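Local coordinates for ribosomal RNA processing protein 6 (Trypanosoma brucei brucei, PDB 4NLC), which probably degrades and processes RNA from the 3' end as the nuclear, exosome-associated exoribonuclease of the RRP6 family, at residues K127-M132 with K160-Y165. The protein carries 1 engineered substitution. Residues are numbered along the deposited sequence; the frame is centred on the assembly and turned at random.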
# COMPACT_ATOMS: atom_id res chain seq x y z
N LYS A 127 8.25 -5.20 -12.53
CA LYS A 127 9.15 -6.02 -13.34
C LYS A 127 9.75 -7.17 -12.55
O LYS A 127 9.93 -8.24 -13.12
CB LYS A 127 10.24 -5.16 -14.00
CG LYS A 127 10.86 -5.85 -15.19
CD LYS A 127 11.06 -4.96 -16.39
CE LYS A 127 11.79 -5.70 -17.49
NZ LYS A 127 11.10 -6.96 -17.88
N VAL A 128 10.04 -6.98 -11.25
CA VAL A 128 10.62 -8.07 -10.44
C VAL A 128 9.64 -8.54 -9.33
O VAL A 128 10.07 -9.14 -8.34
CB VAL A 128 12.07 -7.79 -9.91
CG1 VAL A 128 13.02 -7.52 -11.07
CG2 VAL A 128 12.11 -6.63 -8.92
N ARG A 129 8.30 -8.33 -9.55
CA ARG A 129 7.23 -8.74 -8.64
C ARG A 129 7.41 -10.15 -8.11
O ARG A 129 7.38 -10.35 -6.90
CB ARG A 129 5.85 -8.61 -9.30
CG ARG A 129 4.68 -8.95 -8.35
CD ARG A 129 3.37 -8.82 -9.10
NE ARG A 129 2.25 -9.45 -8.40
CZ ARG A 129 1.54 -8.85 -7.44
NH1 ARG A 129 1.83 -7.61 -7.06
NH2 ARG A 129 0.53 -9.49 -6.87
N ALA A 130 7.63 -11.11 -9.03
CA ALA A 130 7.78 -12.54 -8.75
C ALA A 130 9.05 -12.88 -7.95
O ALA A 130 9.14 -13.96 -7.39
CB ALA A 130 7.78 -13.33 -10.05
N ASN A 131 10.03 -11.95 -7.91
CA ASN A 131 11.33 -12.16 -7.27
C ASN A 131 11.56 -11.37 -5.99
O ASN A 131 12.64 -11.46 -5.41
CB ASN A 131 12.44 -11.80 -8.30
CG ASN A 131 12.12 -12.31 -9.68
OD1 ASN A 131 11.72 -11.56 -10.58
ND2 ASN A 131 12.19 -13.60 -9.85
N MET A 132 10.57 -10.58 -5.57
CA MET A 132 10.72 -9.71 -4.39
C MET A 132 10.98 -10.49 -3.08
O MET A 132 11.58 -9.94 -2.16
CB MET A 132 9.54 -8.75 -4.26
CG MET A 132 9.53 -7.65 -5.30
SD MET A 132 10.98 -6.58 -5.23
CE MET A 132 10.56 -5.58 -3.80
N LYS A 160 0.68 -8.52 1.07
CA LYS A 160 -0.22 -8.77 -0.05
C LYS A 160 0.54 -9.13 -1.33
O LYS A 160 0.22 -10.13 -1.98
CB LYS A 160 -1.09 -7.51 -0.29
CG LYS A 160 -1.84 -7.44 -1.64
CD LYS A 160 -2.61 -6.10 -1.81
CE LYS A 160 -1.74 -4.84 -2.03
NZ LYS A 160 -2.55 -3.58 -1.94
N ASP A 161 1.53 -8.31 -1.68
CA ASP A 161 2.23 -8.43 -2.95
C ASP A 161 3.42 -9.34 -2.96
O ASP A 161 3.70 -9.91 -4.01
CB ASP A 161 2.64 -7.04 -3.46
CG ASP A 161 1.44 -6.19 -3.86
OD1 ASP A 161 0.66 -6.64 -4.72
OD2 ASP A 161 1.29 -5.05 -3.31
N PHE A 162 4.18 -9.42 -1.86
CA PHE A 162 5.45 -10.14 -1.90
C PHE A 162 5.75 -11.13 -0.76
O PHE A 162 6.87 -11.64 -0.72
CB PHE A 162 6.60 -9.10 -1.94
CG PHE A 162 6.36 -7.84 -2.75
CD1 PHE A 162 6.21 -7.90 -4.13
CD2 PHE A 162 6.40 -6.59 -2.13
CE1 PHE A 162 6.03 -6.72 -4.88
CE2 PHE A 162 6.22 -5.42 -2.88
CZ PHE A 162 6.04 -5.49 -4.25
N GLY A 163 4.83 -11.31 0.18
CA GLY A 163 5.08 -12.14 1.36
C GLY A 163 6.29 -11.64 2.15
O GLY A 163 7.05 -12.44 2.70
N LEU A 164 6.47 -10.28 2.21
CA LEU A 164 7.55 -9.62 2.95
C LEU A 164 7.08 -9.06 4.30
O LEU A 164 6.01 -8.45 4.40
CB LEU A 164 8.27 -8.54 2.10
CG LEU A 164 9.09 -9.06 0.91
CD1 LEU A 164 9.62 -7.93 0.04
CD2 LEU A 164 10.23 -9.92 1.37
N TYR A 165 7.91 -9.28 5.35
CA TYR A 165 7.67 -8.94 6.74
C TYR A 165 8.90 -8.27 7.37
O TYR A 165 10.04 -8.71 7.14
CB TYR A 165 7.28 -10.20 7.53
CG TYR A 165 6.06 -10.90 6.97
CD1 TYR A 165 6.17 -11.86 5.96
CD2 TYR A 165 4.79 -10.60 7.45
CE1 TYR A 165 5.05 -12.49 5.44
CE2 TYR A 165 3.66 -11.26 6.97
CZ TYR A 165 3.79 -12.17 5.93
OH TYR A 165 2.68 -12.80 5.45
O HOH W 1 5.35 -11.70 -5.46
O HOH W 2 -1.54 -8.10 -5.33
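Asp161 meets Arg129 in a salt bridge: Arg129 NH1 donates to Asp161 OD1 over 2.8 Å, nearly straight at 163°. The carboxylate oxygen lies at the edge of the guanidinium, close to its plane, but the donor approaches from above the carboxylate, and the two planes stand 72° apart. Arg129 spans the distance because its chain is extended from CG to NE, with CG anti to the backbone N (chi1 -176°). A water accepts from Arg129 NH2 and donates to Asp161 OD1, closing a second route between the charges, while Asp161 OD2 is hydrogen-bonded to Thr109 OG1 on strand 108-115. The carboxylate is thereby gripped at both oxygens, which should favour its charged form. A second water donates to Arg129 O and Asp161 O, linking the backbones.

Phe162 is sandwiched between its neighbour Asp161, whose CB lies over one face, and Met132 on the opposite face. Met132 CG makes a CH-pi contact 3.9 Å from the ring centroid, offset toward the rim, and CB comes within 3.4 Å of Phe162 CD1. The bend at chi2 of Met132 sets SD above the same face, in a more distant Met-aromatic contact 5.1 Å from the ring centroid. Gly163, with positive phi, turns the chain out of helix 152-162. Beyond it Leu164 CD1 packs 3.6 Å from Met132 O, and Leu158 of the helix lies alongside.

The contact joins the loop after strand 120-123 to the C-terminal end of helix 152-162 beside the mixed sheet, within the RNase H-like 3'-5' exonuclease domain.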